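Local coordinates for uncharacterized protein (Bacteroides caccae, PDB 4L7A), which is of unknown function but is probably a zinc-binding metallo-peptidase of the Peptidase_MA clan, at residues 22-26 with 267-271; 40-44 with 56-60. All blocks are in the same frame, centred on the assembly; numbering follows the deposited sequence. Where two conformers were deposited one is given.

Contact 1: 22-26 with 267-271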
loop_
_atom_site.group_PDB
_atom_site.type_symbol
_atom_site.label_atom_id
_atom_site.label_comp_id
_atom_site.label_asym_id
_atom_site.label_seq_id
_atom_site.Cartn_x
_atom_site.Cartn_y
_atom_site.Cartn_z
ATOM N N GLU A 22 21.044 16.827 3.370
ATOM C CA GLU A 22 20.555 16.363 4.700
ATOM C C GLU A 22 19.451 15.303 4.531
ATOM O O GLU A 22 19.440 14.304 5.232
ATOM C CB GLU A 22 20.059 17.548 5.566
ATOM C CG GLU A 22 19.688 17.213 7.041
ATOM C CD GLU A 22 18.979 18.371 7.795
ATOM O OE1 GLU A 22 18.909 19.505 7.254
ATOM O OE2 GLU A 22 18.481 18.152 8.935
ATOM N N PHE A 23 18.540 15.523 3.600
ATOM C CA PHE A 23 17.517 14.525 3.279
ATOM C C PHE A 23 18.152 13.234 2.705
ATOM O O PHE A 23 17.751 12.141 3.074
ATOM C CB PHE A 23 16.456 15.122 2.351
ATOM C CG PHE A 23 15.196 14.301 2.202
ATOM C CD1 PHE A 23 14.730 13.460 3.201
ATOM C CD2 PHE A 23 14.445 14.410 1.045
ATOM C CE1 PHE A 23 13.544 12.739 3.017
ATOM C CE2 PHE A 23 13.265 13.681 0.863
ATOM C CZ PHE A 23 12.834 12.838 1.851
ATOM N N ASP A 24 19.148 13.364 1.832
ATOM C CA ASP A 24 19.812 12.172 1.289
ATOM C C ASP A 24 20.381 11.372 2.421
ATOM O O ASP A 24 20.236 10.172 2.473
ATOM C CB ASP A 24 20.916 12.497 0.300
ATOM C CG ASP A 24 20.404 13.175 -0.950
ATOM O OD1 ASP A 24 19.192 13.129 -1.248
ATOM O OD2 ASP A 24 21.234 13.799 -1.639
ATOM N N ARG A 25 21.007 12.062 3.352
ATOM C CA ARG A 25 21.600 11.404 4.528
ATOM C C ARG A 25 20.493 10.683 5.308
ATOM O O ARG A 25 20.639 9.529 5.659
ATOM C CB ARG A 25 22.386 12.408 5.422
ATOM C CG ARG A 25 23.728 11.877 5.974
ATOM C CD ARG A 25 24.451 12.855 6.971
ATOM N NE ARG A 25 23.983 12.718 8.363
ATOM C CZ ARG A 25 23.263 13.621 9.033
ATOM N NH1 ARG A 25 22.929 14.773 8.482
ATOM N NH2 ARG A 25 22.908 13.380 10.271
ATOM N N TRP A 26 19.374 11.366 5.552
ATOM C CA TRP A 26 18.265 10.772 6.294
ATOM C C TRP A 26 17.718 9.533 5.566
ATOM O O TRP A 26 17.357 8.548 6.208
ATOM C CB TRP A 26 17.206 11.829 6.513
ATOM C CG TRP A 26 16.118 11.415 7.363
ATOM C CD1 TRP A 26 16.014 11.639 8.693
ATOM C CD2 TRP A 26 14.962 10.629 6.993
ATOM N NE1 TRP A 26 14.852 11.094 9.170
ATOM C CE2 TRP A 26 14.171 10.488 8.153
ATOM C CE3 TRP A 26 14.495 10.092 5.788
ATOM C CZ2 TRP A 26 12.954 9.812 8.166
ATOM C CZ3 TRP A 26 13.260 9.423 5.784
ATOM C CH2 TRP A 26 12.509 9.291 6.969
ATOM N N LEU A 267 6.968 16.513 11.017
ATOM C CA LEU A 267 6.917 16.589 9.583
ATOM C C LEU A 267 7.579 17.826 9.027
ATOM O O LEU A 267 7.841 17.865 7.868
ATOM C CB LEU A 267 5.459 16.511 9.095
ATOM C CG LEU A 267 4.689 15.234 9.449
ATOM C CD1 LEU A 267 3.205 15.276 9.026
ATOM C CD2 LEU A 267 5.344 14.012 8.825
ATOM N N ASP A 268 7.866 18.814 9.853
ATOM C CA ASP A 268 8.439 20.064 9.386
ATOM C C ASP A 268 9.964 20.131 9.450
ATOM O O ASP A 268 10.561 21.192 9.208
ATOM C CB ASP A 268 7.828 21.226 10.175
ATOM C CG ASP A 268 6.326 21.407 9.893
ATOM O OD1 ASP A 268 5.850 21.030 8.794
ATOM O OD2 ASP A 268 5.629 21.966 10.758
ATOM N N HIS A 269 10.598 19.016 9.792
ATOM C CA HIS A 269 12.048 18.966 9.901
ATOM C C HIS A 269 12.535 17.642 9.313
ATOM O O HIS A 269 11.803 16.665 9.326
ATOM C CB HIS A 269 12.470 19.057 11.370
ATOM C CG HIS A 269 12.059 20.330 12.042
ATOM N ND1 HIS A 269 10.987 20.401 12.916
ATOM C CD2 HIS A 269 12.577 21.581 11.982
ATOM C CE1 HIS A 269 10.855 21.640 13.354
ATOM N NE2 HIS A 269 11.819 22.370 12.815
ATOM N N ILE A 270 13.780 17.609 8.860
ATOM C CA ILE A 270 14.375 16.364 8.430
ATOM C C ILE A 270 14.884 15.645 9.673
ATOM O O ILE A 270 14.323 14.671 10.039
ATOM C CB ILE A 270 15.507 16.614 7.409
ATOM C CG1 ILE A 270 14.943 17.288 6.189
ATOM C CG2 ILE A 270 16.216 15.260 7.042
ATOM C CD1 ILE A 270 16.016 17.844 5.229
ATOM N N TYR A 271 15.956 16.128 10.301
ATOM C CA TYR A 271 16.411 15.613 11.599
ATOM C C TYR A 271 15.793 16.485 12.654
ATOM O O TYR A 271 15.274 17.527 12.352
ATOM C CB TYR A 271 17.946 15.656 11.751
ATOM C CG TYR A 271 18.600 14.537 11.003
ATOM C CD1 TYR A 271 18.965 14.705 9.669
ATOM C CD2 TYR A 271 18.793 13.292 11.594
ATOM C CE1 TYR A 271 19.533 13.683 8.945
ATOM C CE2 TYR A 271 19.371 12.247 10.882
ATOM C CZ TYR A 271 19.744 12.455 9.543
ATOM O OH TYR A 271 20.320 11.447 8.782
ATOM O OXT TYR A 271 15.780 16.203 13.829
HETATM O O HOH W 1 16.651 18.711 10.395
#

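Contact 2: 40-44 with 56-60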
loop_
_atom_site.group_PDB
_atom_site.type_symbol
_atom_site.label_atom_id
_atom_site.label_comp_id
_atom_site.label_asym_id
_atom_site.label_seq_id
_atom_site.Cartn_x
_atom_site.Cartn_y
_atom_site.Cartn_z
ATOM N N LYS A 40 13.630 7.761 -4.051
ATOM C CA LYS A 40 14.108 8.853 -4.899
ATOM C C LYS A 40 13.107 10.008 -4.970
ATOM O O LYS A 40 11.909 9.797 -5.195
ATOM C CB LYS A 40 14.391 8.343 -6.301
ATOM C CG LYS A 40 15.400 7.218 -6.372
ATOM C CD LYS A 40 15.933 7.090 -7.776
ATOM C CE LYS A 40 16.805 5.864 -7.942
ATOM N NZ LYS A 40 17.179 5.728 -9.366
ATOM N N TYR A 41 13.600 11.220 -4.744
ATOM C CA TYR A 41 12.785 12.409 -4.877
ATOM C C TYR A 41 13.341 13.381 -5.874
ATOM O O TYR A 41 12.589 14.208 -6.393
ATOM C CB TYR A 41 12.601 13.093 -3.548
ATOM C CG TYR A 41 13.846 13.696 -3.024
ATOM C CD1 TYR A 41 14.789 12.920 -2.379
ATOM C CD2 TYR A 41 14.091 15.046 -3.181
ATOM C CE1 TYR A 41 15.979 13.485 -1.900
ATOM C CE2 TYR A 41 15.272 15.615 -2.732
ATOM C CZ TYR A 41 16.202 14.825 -2.067
ATOM O OH TYR A 41 17.358 15.395 -1.649
ATOM N N ARG A 42 14.632 13.283 -6.169
ATOM C CA ARG A 42 15.281 14.230 -7.073
ATOM C C ARG A 42 14.811 13.911 -8.484
ATOM O O ARG A 42 14.948 12.776 -8.954
ATOM C CB ARG A 42 16.801 14.138 -6.969
ATOM C CG ARG A 42 17.445 14.665 -5.650
ATOM C CD ARG A 42 18.883 14.113 -5.548
ATOM N NE ARG A 42 19.670 14.588 -4.412
ATOM C CZ ARG A 42 20.275 15.750 -4.362
ATOM N NH1 ARG A 42 20.166 16.609 -5.360
ATOM N NH2 ARG A 42 20.953 16.091 -3.286
HETATM N N MSE A 43 14.306 14.926 -9.162
HETATM C CA MSE A 43 13.785 14.766 -10.526
HETATM C C MSE A 43 14.832 14.354 -11.569
HETATM O O MSE A 43 14.542 13.579 -12.498
HETATM C CB MSE A 43 13.130 16.065 -10.966
HETATM C CG MSE A 43 11.884 16.395 -10.150
HETATM SE SE MSE A 43 11.264 18.218 -10.451
HETATM C CE MSE A 43 12.263 19.167 -9.015
ATOM N N GLU A 44 16.036 14.874 -11.399
ATOM C CA GLU A 44 17.177 14.523 -12.230
ATOM C C GLU A 44 17.519 13.035 -12.199
ATOM O O GLU A 44 18.108 12.558 -13.138
ATOM C CB GLU A 44 18.404 15.349 -11.769
ATOM C CG GLU A 44 18.909 14.982 -10.342
ATOM C CD GLU A 44 19.328 16.170 -9.482
ATOM O OE1 GLU A 44 20.232 16.924 -9.899
ATOM O OE2 GLU A 44 18.799 16.342 -8.363
ATOM N N PRO A 56 6.945 20.359 -10.783
ATOM C CA PRO A 56 8.116 20.064 -9.988
ATOM C C PRO A 56 7.752 19.341 -8.682
ATOM O O PRO A 56 6.708 19.593 -8.070
ATOM C CB PRO A 56 8.689 21.452 -9.698
ATOM C CG PRO A 56 8.247 22.260 -10.838
ATOM C CD PRO A 56 6.845 21.788 -11.108
ATOM N N THR A 57 8.613 18.432 -8.282
ATOM C CA THR A 57 8.415 17.659 -7.074
ATOM C C THR A 57 8.687 18.561 -5.887
ATOM O O THR A 57 9.778 19.069 -5.764
ATOM C CB THR A 57 9.384 16.451 -7.087
ATOM O OG1 THR A 57 9.106 15.668 -8.284
ATOM C CG2 THR A 57 9.216 15.589 -5.859
ATOM N N ASP A 58 7.696 18.746 -5.012
ATOM C CA ASP A 58 7.796 19.640 -3.840
ATOM C C ASP A 58 8.699 18.985 -2.790
ATOM O O ASP A 58 8.405 17.893 -2.309
ATOM C CB ASP A 58 6.355 19.848 -3.329
ATOM C CG ASP A 58 6.233 20.650 -1.999
ATOM O OD1 ASP A 58 7.114 20.670 -1.119
ATOM O OD2 ASP A 58 5.113 21.203 -1.797
ATOM N N PHE A 59 9.785 19.653 -2.417
ATOM C CA PHE A 59 10.756 19.068 -1.514
ATOM C C PHE A 59 10.242 18.779 -0.089
ATOM O O PHE A 59 10.370 17.672 0.387
ATOM C CB PHE A 59 11.980 19.955 -1.383
ATOM C CG PHE A 59 13.001 19.443 -0.370
ATOM C CD1 PHE A 59 13.968 18.508 -0.757
ATOM C CD2 PHE A 59 13.007 19.893 0.925
ATOM C CE1 PHE A 59 14.944 18.050 0.140
ATOM C CE2 PHE A 59 13.982 19.449 1.829
ATOM C CZ PHE A 59 14.964 18.521 1.421
ATOM N N TRP A 60 9.700 19.772 0.590
ATOM C CA TRP A 60 9.247 19.566 1.957
ATOM C C TRP A 60 8.022 18.616 2.027
ATOM O O TRP A 60 7.837 17.886 2.997
ATOM C CB TRP A 60 8.973 20.905 2.644
ATOM C CG TRP A 60 10.228 21.620 2.860
ATOM C CD1 TRP A 60 10.664 22.710 2.181
ATOM C CD2 TRP A 60 11.241 21.311 3.837
ATOM N NE1 TRP A 60 11.875 23.097 2.655
ATOM C CE2 TRP A 60 12.283 22.228 3.643
ATOM C CE3 TRP A 60 11.386 20.324 4.808
ATOM C CZ2 TRP A 60 13.447 22.218 4.416
ATOM C CZ3 TRP A 60 12.546 20.293 5.562
ATOM C CH2 TRP A 60 13.563 21.252 5.378
HETATM O O HOH W 2 10.890 13.803 -8.143
#

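Contact 1: 22-26 with 267-271
I270 drives its branched side chain into the flank of helix 17-35, and this is the tight, buried part of the contact. Its CG2 lies 3.6 Å from W26 CB, while the other branch reaches the start of the F23 side chain, I270 CD1 to F23 CB being 4.0 Å. With CG1 beside the backbone N (chi1 -62°) and CG2 beside the carbonyl carbon, the two branches divide between these aromatic residues. Toward solvent the packing gives way to flat groups around Y271, the C-terminal residue. The W26 five-membered ring turns its edge to one face of the Y271 ring, a T-shaped pair with centroids 5.1 Å apart. Over the opposite face lies the guanidinium of R25, nearly parallel to the ring at 8°, but this conformer is one of two deposited and the stack is less certain. E22 comes to the ring's edge, its carboxylate almost coplanar with the ring and OE2 3.6 Å from Y271 CD1. A water donates to Y271 O at 2.7 Å and also approaches E22 OE2, at a doubtfully short distance. Cutting E22 back to an alanine would probably bare the edge of the Y271 ring and one side of I270. K67 ties the H269 and I270 carbonyls to helix 59-81, while the bond of Y271 OH to E29, the T-shaped pair and, less surely, the cation-pi stack hold the C-terminal residue on the N-terminal helix of the fold.

Contact 2: 40-44 with 56-60
The hydroxyl of T57 has two partners, and its main bond leads by way of a water to the backbone of Y41. T57 OG1 donates to this water at 2.6 Å, and the water in turn donates to Y41 O at 2.5 Å, a short bridge that joins a loop carbonyl to the residues just ahead of helix 59-81. A second, weak hydrogen bond reaches T57 OG1 from the backbone N of G98, so the hydroxyl also ties into the end of strand 93-98. OG1 stands beside the backbone N (chi1 -58°), which leaves the methyl of T57 beside its own carbonyl carbon; there it comes alongside the loop, with T57 CG2 3.7 Å from Y41 O. On the more exposed side the selenomethionine M43 slides past T57 in the opposite sense. M43 CG lies 3.4 Å from T57 OG1, and farther along the chain M43 SE rests 3.7 Å from P56 CA. The chain bends at chi3 (-91°), bringing M43 CE to 3.8 Å from T57 N.

The buried side is aromatic. The Y41 ring brings its CE2 in near the plane of the F59 ring, at the ring's edge, 3.7 Å from F59 CD1. The two planes stand at 69°, and the rings meet obliquely. The polar end of Y41 is turned to D24 of helix 17-35. Just before F59, D58 takes the N-cap position and its OD1 accepts from L61 N. The contact thus ties the loop leaving strand 38-40 to the capped start of helix 59-81, the first half of a beta-alpha-beta crossover that returns to the neighbouring parallel strand 93-98.

How the contacts relate
Contacts 1 and 2 lie on one side of the chain's centre, with about 13 Å between their own centres, and helix 17-35 joins them. Within 22-26, D24 points away from the C-terminal tail and serves contact 2 instead: D24 OD2 forms a salt bridge with R42 NH2 at 2.8 Å, and D24 OD1 lies 2.9 Å from Y41 OH, probably as a hydrogen bond. F23 is shared too, its CD2 lying 3.4 Å from Y41 CE1 and 3.8 Å from F59 CE1, while I270 touches both F59 and W60. Contact 1 brings the C-terminus back to the early residues, and 40-44 and 56-60 fall between its partners in sequence.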